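Local coordinates for protein peptide chain release factor subunit 1 (Aeropyrum pernix, PDB 3AGK) that probably directs the release of finished polypeptides at the stop codons UAA, UAG and UGA, working with a GTP-binding partner subunit, at residues Lys14-Lys25 and Phe128-Val137; Leu85-Phe96 and Cys108-Ile117. All coordinates share one frame; numbering follows the deposited sequence.

In the fold
Both contacts belong to the first domain of the release factor, with centres about 13 Å apart. Along the chain the order is 14-25, 85-96, 108-117, 128-137, so the helix and the last segment of contact 1 bracket the hairpin of contact 2. Strands 93-98 and 107-111 form one half of a four-stranded antiparallel sheet. Helix 14-24 lies on one face of it, Leu20 and Leu24 resting on Phe109, while helix 65-82 covers the other. Contact 1 ties that first helix to the chain beyond strand 121-125; Phe128 against Phe96 joins the two contacts in the interior, and Met136 touches Glu115 nearer the surface, in the domain that reads stop codons in this family.

Contact 1. Residues Lys14-Lys25 and Phe128-Val137; sequences KRELARLLKELK and FITDFLEDMV
The Phe128 ring turns an edge to Leu24: CD2 lies 4.0 Å from Leu24 O, which sits near the ring plane, and 4.3 Å from Leu24 CG. At this distance the edge can be no more than a weak partner for the oxygen; the ring mainly fills space, and the rest of it meets Trp27 and Phe96 at inclined planes. The other flat group is the Glu134 carboxylate, met from above its plane, with Lys25 NZ 41° out of it and 3.1 Å from Glu134 OE2 in a salt bridge. These groups lie at one end of a helix-on-sheet layer in the first eRF1 domain, where helix 14-24 packs beside the chain that follows the last sheet strand.

Between these ends the interior is aliphatic. Leu21 spreads its two methyls: CD1 crosses Leu133 at 4.1 Å from CB, while CD2 meets Val137 CG1 tip to tip at 3.8 Å. Leu17 adds CD1 at 4.2 Å from Leu133 CD2. Branched, uncharged residues fit here because their methyls can fill the groove between helix and chain. The short helical turn opposite gathers its backbone on Leu133 O, which accepts from both Met136 N and Val137 N.

With a leucine in place of Glu134, the Lys25 ammonium would probably be left without its mate and its bent chain set free to turn. Lysine serves differently at the other end. The Lys14 chain, CG anti to the carbonyl carbon (chi1 -60°) and extended beyond, runs past the backbone of Met136, with CD 3.2 Å from Met136 O. The approach is tight there, Lys14 CE standing 3.4 Å from Met136 CG, shorter than carbons usually sit.

Contact 2. Residues Leu85-Phe96 and Cys108-Ile117; sequences LTSTPPNGLVLF and CFMFSPPEPI
Asn91 reaches across to the proline-rich chain that follows Ser112, at the base of a beta hairpin built from strands 93-98 and 107-111. Its CB lies 3.2 Å from Pro113 O and also beside Ser112 OG; CG passes that same Pro113 O at 3.5 Å. Then the amide divides: OD1 rests against Pro116 CG at 3.6 Å, and ND2 gives a hydrogen bond of 2.8 Å to Pro113 O. That donor lies in the carbonyl plane, with an N-H...O angle of 152°. CG sits beside the backbone N (chi1 -79°), which directs the amide at this oxygen. Asparagine suits the place because its short side chain puts an amide N-H beside the carbonyl of Pro113, while its other branch, OD1, lies against the Pro116 ring.

Asn91 stands in the type I turn from Pro89 to Gly92. At Gly92 a CB would clash with Ile117 CG1, and at this positive phi it would also crowd the carbonyl oxygen of Asn91, hence glycine, whose O accepts from Ser112 OG at 2.8 Å.

Beyond the turn the strands pair antiparallel: Val94 with Phe111 and Phe96 with Phe109 are hydrogen-bonded pairs, Leu95 with Met110 a non-hydrogen-bonded one. The face bearing Phe96, Phe109 and Phe111 turns to helix 14-24, and Val94 CG1 packs there at 3.6 Å from Ile117 CD1. On the opposite face Leu95 and Met110 lie side by side, their CG atoms 3.8 Å apart.

Contact 1. Residues Lys14-Lys25 and Phe128-Val137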
loop_
_atom_site.group_PDB
_atom_site.type_symbol
_atom_site.label_atom_id
_atom_site.label_comp_id
_atom_site.label_asym_id
_atom_site.label_seq_id
_atom_site.Cartn_x
_atom_site.Cartn_y
_atom_site.Cartn_z
ATOM N N LYS A 14 1.935 11.511 -11.970
ATOM C CA LYS A 14 1.652 10.462 -11.004
ATOM C C LYS A 14 0.833 9.333 -11.620
ATOM O O LYS A 14 0.948 8.179 -11.212
ATOM C CB LYS A 14 0.933 11.041 -9.787
ATOM C CG LYS A 14 1.744 12.100 -9.067
ATOM C CD LYS A 14 1.068 12.560 -7.790
ATOM C CE LYS A 14 1.885 13.650 -7.113
ATOM N NZ LYS A 14 1.383 13.980 -5.748
ATOM N N ARG A 15 0.012 9.656 -12.610
ATOM C CA ARG A 15 -0.791 8.625 -13.260
ATOM C C ARG A 15 0.091 7.660 -14.065
ATOM O O ARG A 15 -0.110 6.446 -14.038
ATOM C CB ARG A 15 -1.891 9.235 -14.135
ATOM C CG ARG A 15 -1.392 9.948 -15.381
ATOM C CD ARG A 15 -2.511 10.175 -16.384
ATOM N NE ARG A 15 -3.602 10.960 -15.815
ATOM C CZ ARG A 15 -3.702 12.281 -15.915
ATOM N NH1 ARG A 15 -4.731 12.915 -15.367
ATOM N NH2 ARG A 15 -2.774 12.969 -16.567
ATOM N N GLU A 16 1.077 8.191 -14.774
ATOM C CA GLU A 16 2.000 7.319 -15.487
ATOM C C GLU A 16 3.026 6.666 -14.547
ATOM O O GLU A 16 3.413 5.520 -14.745
ATOM C CB GLU A 16 2.674 8.049 -16.654
ATOM C CG GLU A 16 2.873 9.536 -16.448
ATOM C CD GLU A 16 2.885 10.304 -17.763
ATOM O OE1 GLU A 16 3.010 11.548 -17.740
ATOM O OE2 GLU A 16 2.761 9.663 -18.825
ATOM N N LEU A 17 3.447 7.390 -13.518
ATOM C CA LEU A 17 4.414 6.847 -12.569
ATOM C C LEU A 17 3.916 5.524 -11.986
ATOM O O LEU A 17 4.683 4.566 -11.850
ATOM C CB LEU A 17 4.684 7.845 -11.438
ATOM C CG LEU A 17 6.105 7.961 -10.867
ATOM C CD1 LEU A 17 6.044 8.404 -9.417
ATOM C CD2 LEU A 17 6.988 6.692 -11.030
ATOM N N ALA A 18 2.626 5.481 -11.649
ATOM C CA ALA A 18 2.019 4.300 -11.029
ATOM C C ALA A 18 1.921 3.129 -11.996
ATOM O O ALA A 18 2.206 1.987 -11.630
ATOM C CB ALA A 18 0.649 4.627 -10.481
ATOM N N ARG A 19 1.484 3.412 -13.221
ATOM C CA ARG A 19 1.479 2.400 -14.266
ATOM C C ARG A 19 2.861 1.741 -14.353
ATOM O O ARG A 19 2.982 0.515 -14.382
ATOM C CB ARG A 19 1.125 3.042 -15.607
ATOM C CG ARG A 19 0.928 2.053 -16.747
ATOM C CD ARG A 19 0.403 2.760 -17.984
ATOM N NE ARG A 19 -0.224 1.831 -18.918
ATOM C CZ ARG A 19 -0.114 1.908 -20.241
ATOM N NH1 ARG A 19 0.610 2.874 -20.791
ATOM N NH2 ARG A 19 -0.717 1.013 -21.012
ATOM N N LEU A 20 3.892 2.580 -14.411
ATOM C CA LEU A 20 5.279 2.142 -14.502
ATOM C C LEU A 20 5.646 1.342 -13.256
ATOM O O LEU A 20 6.282 0.288 -13.339
ATOM C CB LEU A 20 6.181 3.368 -14.611
ATOM C CG LEU A 20 7.680 3.186 -14.822
ATOM C CD1 LEU A 20 7.988 2.505 -16.151
ATOM C CD2 LEU A 20 8.357 4.535 -14.749
ATOM N N LEU A 21 5.218 1.850 -12.103
ATOM C CA LEU A 21 5.506 1.222 -10.813
ATOM C C LEU A 21 5.024 -0.221 -10.761
ATOM O O LEU A 21 5.716 -1.095 -10.248
ATOM C CB LEU A 21 4.875 2.032 -9.684
ATOM C CG LEU A 21 5.839 2.738 -8.733
ATOM C CD1 LEU A 21 7.149 3.074 -9.406
ATOM C CD2 LEU A 21 5.205 3.996 -8.148
ATOM N N LYS A 22 3.839 -0.468 -11.306
ATOM C CA LYS A 22 3.280 -1.814 -11.329
ATOM C C LYS A 22 4.173 -2.776 -12.105
ATOM O O LYS A 22 4.166 -3.981 -11.856
ATOM C CB LYS A 22 1.864 -1.802 -11.915
ATOM C CG LYS A 22 1.286 -3.182 -12.187
ATOM C CD LYS A 22 -0.105 -3.358 -11.560
ATOM C CE LYS A 22 -1.133 -2.365 -12.109
ATOM N NZ LYS A 22 -1.092 -1.047 -11.415
ATOM N N GLU A 23 4.954 -2.243 -13.036
ATOM C CA GLU A 23 5.803 -3.088 -13.860
ATOM C C GLU A 23 7.260 -3.072 -13.392
ATOM O O GLU A 23 8.001 -4.042 -13.584
ATOM C CB GLU A 23 5.684 -2.690 -15.327
ATOM C CG GLU A 23 5.750 -3.864 -16.279
ATOM C CD GLU A 23 7.104 -3.983 -16.941
ATOM O OE1 GLU A 23 7.333 -4.984 -17.653
ATOM O OE2 GLU A 23 7.935 -3.070 -16.754
ATOM N N LEU A 24 7.674 -1.972 -12.775
ATOM C CA LEU A 24 8.974 -1.950 -12.107
ATOM C C LEU A 24 8.953 -2.971 -10.968
ATOM O O LEU A 24 9.894 -3.753 -10.804
ATOM C CB LEU A 24 9.313 -0.546 -11.582
ATOM C CG LEU A 24 10.173 0.404 -12.438
ATOM C CD1 LEU A 24 10.305 -0.053 -13.898
ATOM C CD2 LEU A 24 9.631 1.832 -12.381
ATOM N N LYS A 25 7.865 -2.980 -10.197
ATOM C CA LYS A 25 7.749 -3.910 -9.071
ATOM C C LYS A 25 7.869 -5.369 -9.518
ATOM O O LYS A 25 8.238 -6.233 -8.725
ATOM C CB LYS A 25 6.465 -3.663 -8.258
ATOM C CG LYS A 25 6.522 -2.390 -7.405
ATOM C CD LYS A 25 5.519 -2.381 -6.255
ATOM C CE LYS A 25 4.137 -1.953 -6.707
ATOM N NZ LYS A 25 3.264 -1.618 -5.545
ATOM N N PHE A 128 14.454 -3.626 -8.139
ATOM C CA PHE A 128 14.538 -2.167 -8.168
ATOM C C PHE A 128 14.047 -1.566 -6.831
ATOM O O PHE A 128 13.102 -2.065 -6.209
ATOM C CB PHE A 128 13.731 -1.583 -9.348
ATOM C CG PHE A 128 14.297 -1.908 -10.727
ATOM C CD1 PHE A 128 15.663 -1.807 -10.989
ATOM C CD2 PHE A 128 13.448 -2.267 -11.775
ATOM C CE1 PHE A 128 16.174 -2.091 -12.258
ATOM C CE2 PHE A 128 13.946 -2.550 -13.042
ATOM C CZ PHE A 128 15.313 -2.458 -13.285
ATOM N N ILE A 129 14.699 -0.498 -6.385
ATOM C CA ILE A 129 14.256 0.206 -5.190
ATOM C C ILE A 129 13.302 1.325 -5.598
ATOM O O ILE A 129 13.708 2.314 -6.206
ATOM C CB ILE A 129 15.435 0.810 -4.420
ATOM C CG1 ILE A 129 16.567 -0.215 -4.291
ATOM C CG2 ILE A 129 14.963 1.344 -3.060
ATOM C CD1 ILE A 129 16.163 -1.493 -3.600
ATOM N N THR A 130 12.032 1.163 -5.265
ATOM C CA THR A 130 11.008 2.071 -5.758
ATOM C C THR A 130 10.538 2.967 -4.627
ATOM O O THR A 130 9.748 3.898 -4.837
ATOM C CB THR A 130 9.820 1.285 -6.284
ATOM O OG1 THR A 130 8.841 1.160 -5.249
ATOM C CG2 THR A 130 10.259 -0.102 -6.718
ATOM N N ASP A 131 11.031 2.656 -3.431
ATOM C CA ASP A 131 10.716 3.373 -2.208
ATOM C C ASP A 131 10.128 4.752 -2.412
ATOM O O ASP A 131 8.939 4.962 -2.219
ATOM C CB ASP A 131 11.980 3.515 -1.347
ATOM C CG ASP A 131 12.347 2.237 -0.628
ATOM O OD1 ASP A 131 11.810 1.177 -1.008
ATOM O OD2 ASP A 131 13.174 2.294 0.311
ATOM N N PHE A 132 10.992 5.691 -2.778
ATOM C CA PHE A 132 10.658 7.106 -2.788
ATOM C C PHE A 132 9.483 7.389 -3.713
ATOM O O PHE A 132 8.687 8.293 -3.457
ATOM C CB PHE A 132 11.868 7.939 -3.223
ATOM C CG PHE A 132 13.200 7.454 -2.663
ATOM C CD1 PHE A 132 13.743 6.238 -3.058
ATOM C CD2 PHE A 132 13.920 8.237 -1.775
ATOM C CE1 PHE A 132 14.951 5.814 -2.574
ATOM C CE2 PHE A 132 15.135 7.808 -1.280
ATOM C CZ PHE A 132 15.650 6.598 -1.682
ATOM N N LEU A 133 9.368 6.599 -4.776
ATOM C CA LEU A 133 8.378 6.845 -5.828
ATOM C C LEU A 133 6.975 6.452 -5.395
ATOM O O LEU A 133 5.995 7.129 -5.726
ATOM C CB LEU A 133 8.757 6.075 -7.089
ATOM C CG LEU A 133 10.114 6.451 -7.683
ATOM C CD1 LEU A 133 10.542 5.467 -8.776
ATOM C CD2 LEU A 133 10.071 7.879 -8.215
ATOM N N GLU A 134 6.883 5.346 -4.664
ATOM C CA GLU A 134 5.594 4.863 -4.183
ATOM C C GLU A 134 4.943 5.842 -3.221
ATOM O O GLU A 134 3.726 5.843 -3.063
ATOM C CB GLU A 134 5.734 3.499 -3.513
ATOM C CG GLU A 134 6.249 2.413 -4.431
ATOM C CD GLU A 134 5.909 1.025 -3.926
ATOM O OE1 GLU A 134 6.833 0.308 -3.475
ATOM O OE2 GLU A 134 4.710 0.657 -3.982
ATOM N N ASP A 135 5.756 6.684 -2.592
ATOM C CA ASP A 135 5.250 7.616 -1.590
ATOM C C ASP A 135 4.497 8.819 -2.169
ATOM O O ASP A 135 3.720 9.466 -1.459
ATOM C CB ASP A 135 6.387 8.075 -0.680
ATOM C CG ASP A 135 6.743 7.039 0.370
ATOM O OD1 ASP A 135 7.919 6.992 0.780
ATOM O OD2 ASP A 135 5.845 6.272 0.782
ATOM N N MET A 136 4.722 9.116 -3.448
ATOM C CA MET A 136 4.038 10.239 -4.089
ATOM C C MET A 136 3.026 9.754 -5.118
ATOM O O MET A 136 2.252 10.538 -5.668
ATOM C CB MET A 136 5.038 11.204 -4.728
ATOM C CG MET A 136 4.441 12.542 -5.198
ATOM S SD MET A 136 4.093 13.758 -3.900
ATOM C CE MET A 136 3.997 15.270 -4.865
ATOM N N VAL A 137 3.040 8.454 -5.381
ATOM C CA VAL A 137 2.000 7.836 -6.189
ATOM C C VAL A 137 0.872 7.456 -5.238
ATOM O O VAL A 137 -0.205 7.008 -5.644
ATOM C CB VAL A 137 2.528 6.570 -6.866
ATOM C CG1 VAL A 137 2.594 5.433 -5.868
ATOM C CG2 VAL A 137 1.652 6.191 -8.019
#

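Contact 2. Residues Leu85-Phe96 and Cys108-Ile117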
loop_
_atom_site.group_PDB
_atom_site.type_symbol
_atom_site.label_atom_id
_atom_site.label_comp_id
_atom_site.label_asym_id
_atom_site.label_seq_id
_atom_site.Cartn_x
_atom_site.Cartn_y
_atom_site.Cartn_z
ATOM N N LEU A 85 22.443 13.891 -21.563
ATOM C CA LEU A 85 21.859 15.083 -20.981
ATOM C C LEU A 85 22.933 16.100 -20.668
ATOM O O LEU A 85 24.120 15.775 -20.608
ATOM C CB LEU A 85 21.116 14.729 -19.698
ATOM C CG LEU A 85 20.364 13.403 -19.648
ATOM C CD1 LEU A 85 19.824 13.164 -18.256
ATOM C CD2 LEU A 85 19.239 13.346 -20.689
ATOM N N THR A 86 22.510 17.338 -20.455
ATOM C CA THR A 86 23.440 18.375 -20.051
ATOM C C THR A 86 23.334 18.620 -18.553
ATOM O O THR A 86 24.347 18.754 -17.862
ATOM C CB THR A 86 23.204 19.667 -20.827
ATOM O OG1 THR A 86 21.806 19.796 -21.103
ATOM C CG2 THR A 86 23.965 19.618 -22.144
ATOM N N SER A 87 22.108 18.659 -18.046
ATOM C CA SER A 87 21.896 18.846 -16.618
ATOM C C SER A 87 20.639 18.118 -16.193
ATOM O O SER A 87 19.752 17.874 -17.015
ATOM C CB SER A 87 21.748 20.326 -16.290
ATOM O OG SER A 87 20.451 20.772 -16.644
ATOM N N THR A 88 20.559 17.780 -14.911
ATOM C CA THR A 88 19.395 17.082 -14.383
ATOM C C THR A 88 18.146 17.958 -14.575
ATOM O O THR A 88 18.238 19.182 -14.482
ATOM C CB THR A 88 19.586 16.716 -12.894
ATOM O OG1 THR A 88 18.793 17.585 -12.082
ATOM C CG2 THR A 88 21.065 16.841 -12.480
ATOM N N PRO A 89 16.986 17.341 -14.883
ATOM C CA PRO A 89 15.734 18.098 -14.972
ATOM C C PRO A 89 15.424 18.754 -13.634
ATOM O O PRO A 89 16.135 18.528 -12.647
ATOM C CB PRO A 89 14.682 17.022 -15.276
ATOM C CG PRO A 89 15.432 15.895 -15.823
ATOM C CD PRO A 89 16.786 15.918 -15.195
ATOM N N PRO A 90 14.361 19.557 -13.590
ATOM C CA PRO A 90 14.060 20.329 -12.379
ATOM C C PRO A 90 13.580 19.449 -11.236
ATOM O O PRO A 90 13.736 19.837 -10.073
ATOM C CB PRO A 90 12.934 21.265 -12.831
ATOM C CG PRO A 90 12.975 21.219 -14.354
ATOM C CD PRO A 90 13.423 19.851 -14.685
ATOM N N ASN A 91 13.009 18.290 -11.555
ATOM C CA ASN A 91 12.539 17.377 -10.520
ATOM C C ASN A 91 13.512 16.231 -10.293
ATOM O O ASN A 91 13.197 15.278 -9.579
ATOM C CB ASN A 91 11.173 16.803 -10.878
ATOM C CG ASN A 91 10.043 17.761 -10.586
ATOM O OD1 ASN A 91 10.262 18.856 -10.071
ATOM N ND2 ASN A 91 8.822 17.349 -10.909
ATOM N N GLY A 92 14.685 16.324 -10.919
ATOM C CA GLY A 92 15.684 15.271 -10.846
ATOM C C GLY A 92 15.481 14.168 -11.874
ATOM O O GLY A 92 14.620 14.266 -12.765
ATOM N N LEU A 93 16.288 13.115 -11.744
ATOM C CA LEU A 93 16.244 11.949 -12.622
ATOM C C LEU A 93 16.155 10.682 -11.796
ATOM O O LEU A 93 16.675 10.634 -10.680
ATOM C CB LEU A 93 17.537 11.859 -13.419
ATOM C CG LEU A 93 17.741 12.524 -14.762
ATOM C CD1 LEU A 93 19.164 12.236 -15.194
ATOM C CD2 LEU A 93 16.749 11.964 -15.766
ATOM N N VAL A 94 15.526 9.644 -12.338
ATOM C CA VAL A 94 15.690 8.308 -11.772
ATOM C C VAL A 94 15.918 7.271 -12.879
ATOM O O VAL A 94 15.278 7.317 -13.937
ATOM C CB VAL A 94 14.530 7.881 -10.828
ATOM C CG1 VAL A 94 13.775 9.088 -10.280
ATOM C CG2 VAL A 94 13.596 6.938 -11.526
ATOM N N LEU A 95 16.850 6.356 -12.633
ATOM C CA LEU A 95 17.162 5.285 -13.575
ATOM C C LEU A 95 17.042 3.911 -12.938
ATOM O O LEU A 95 17.486 3.717 -11.816
ATOM C CB LEU A 95 18.586 5.439 -14.126
ATOM C CG LEU A 95 18.825 6.502 -15.205
ATOM C CD1 LEU A 95 18.993 7.879 -14.569
ATOM C CD2 LEU A 95 20.028 6.158 -16.078
ATOM N N PHE A 96 16.452 2.961 -13.661
ATOM C CA PHE A 96 16.534 1.544 -13.295
ATOM C C PHE A 96 17.057 0.758 -14.508
ATOM O O PHE A 96 16.551 0.918 -15.613
ATOM C CB PHE A 96 15.166 1.014 -12.872
ATOM C CG PHE A 96 14.533 1.778 -11.730
ATOM C CD1 PHE A 96 13.605 2.780 -11.972
ATOM C CD2 PHE A 96 14.856 1.481 -10.412
ATOM C CE1 PHE A 96 13.018 3.479 -10.917
ATOM C CE2 PHE A 96 14.271 2.171 -9.358
ATOM C CZ PHE A 96 13.350 3.174 -9.618
ATOM N N CYS A 108 16.782 0.019 -19.706
ATOM C CA CYS A 108 17.208 1.133 -18.872
ATOM C C CYS A 108 16.104 2.175 -18.763
ATOM O O CYS A 108 15.980 3.026 -19.639
ATOM C CB CYS A 108 18.457 1.781 -19.461
ATOM S SG CYS A 108 19.514 2.611 -18.247
ATOM N N PHE A 109 15.301 2.116 -17.702
ATOM C CA PHE A 109 14.232 3.097 -17.520
ATOM C C PHE A 109 14.837 4.419 -17.071
ATOM O O PHE A 109 15.703 4.438 -16.201
ATOM C CB PHE A 109 13.188 2.606 -16.508
ATOM C CG PHE A 109 12.629 1.243 -16.822
ATOM C CD1 PHE A 109 13.322 0.094 -16.464
ATOM C CD2 PHE A 109 11.414 1.109 -17.476
ATOM C CE1 PHE A 109 12.816 -1.165 -16.755
ATOM C CE2 PHE A 109 10.897 -0.146 -17.772
ATOM C CZ PHE A 109 11.601 -1.285 -17.410
ATOM N N MET A 110 14.420 5.522 -17.688
ATOM C CA MET A 110 14.894 6.826 -17.246
ATOM C C MET A 110 13.781 7.847 -17.301
ATOM O O MET A 110 13.098 7.947 -18.296
ATOM C CB MET A 110 16.082 7.317 -18.072
ATOM C CG MET A 110 16.674 8.594 -17.467
ATOM S SD MET A 110 18.082 9.313 -18.325
ATOM C CE MET A 110 17.470 9.447 -19.997
ATOM N N PHE A 111 13.589 8.608 -16.231
ATOM C CA PHE A 111 12.570 9.653 -16.251
ATOM C C PHE A 111 12.762 10.714 -15.179
ATOM O O PHE A 111 13.640 10.599 -14.295
ATOM C CB PHE A 111 11.174 9.046 -16.115
ATOM C CG PHE A 111 10.980 8.270 -14.851
ATOM C CD1 PHE A 111 10.380 8.859 -13.749
ATOM C CD2 PHE A 111 11.407 6.955 -14.761
ATOM C CE1 PHE A 111 10.201 8.155 -12.577
ATOM C CE2 PHE A 111 11.234 6.235 -13.585
ATOM C CZ PHE A 111 10.626 6.837 -12.489
ATOM N N SER A 112 11.943 11.760 -15.269
ATOM C CA SER A 112 11.855 12.717 -14.183
ATOM C C SER A 112 10.512 12.506 -13.482
ATOM O O SER A 112 9.495 12.325 -14.129
ATOM C CB SER A 112 12.035 14.151 -14.689
ATOM O OG SER A 112 12.066 15.074 -13.608
ATOM N N PRO A 113 10.515 12.480 -12.145
ATOM C CA PRO A 113 9.290 12.186 -11.392
ATOM C C PRO A 113 8.392 13.419 -11.224
ATOM O O PRO A 113 8.889 14.542 -11.330
ATOM C CB PRO A 113 9.833 11.726 -10.037
ATOM C CG PRO A 113 11.120 12.474 -9.885
ATOM C CD PRO A 113 11.696 12.604 -11.271
ATOM N N PRO A 114 7.093 13.214 -10.939
ATOM C CA PRO A 114 6.170 14.351 -10.803
ATOM C C PRO A 114 6.596 15.221 -9.630
ATOM O O PRO A 114 6.329 16.424 -9.588
ATOM C CB PRO A 114 4.819 13.689 -10.493
ATOM C CG PRO A 114 5.008 12.223 -10.686
ATOM C CD PRO A 114 6.466 11.936 -10.564
ATOM N N GLU A 115 7.272 14.577 -8.687
ATOM C CA GLU A 115 7.727 15.169 -7.443
ATOM C C GLU A 115 9.251 15.311 -7.462
ATOM O O GLU A 115 9.952 14.426 -7.941
ATOM C CB GLU A 115 7.348 14.234 -6.289
ATOM C CG GLU A 115 8.065 12.857 -6.332
ATOM C CD GLU A 115 7.178 11.718 -6.823
ATOM O OE1 GLU A 115 6.237 11.983 -7.591
ATOM O OE2 GLU A 115 7.415 10.552 -6.445
ATOM N N PRO A 116 9.773 16.420 -6.919
ATOM C CA PRO A 116 11.229 16.590 -6.880
ATOM C C PRO A 116 11.853 15.644 -5.856
ATOM O O PRO A 116 11.430 15.617 -4.704
ATOM C CB PRO A 116 11.414 18.042 -6.414
ATOM C CG PRO A 116 10.044 18.658 -6.440
ATOM C CD PRO A 116 9.066 17.543 -6.292
ATOM N N ILE A 117 12.836 14.863 -6.276
ATOM C CA ILE A 117 13.570 14.044 -5.328
ATOM C C ILE A 117 14.629 14.930 -4.678
ATOM O O ILE A 117 15.040 15.937 -5.264
ATOM C CB ILE A 117 14.199 12.829 -6.023
ATOM C CG1 ILE A 117 14.487 13.152 -7.484
ATOM C CG2 ILE A 117 13.246 11.657 -5.997
ATOM C CD1 ILE A 117 14.867 11.931 -8.296
#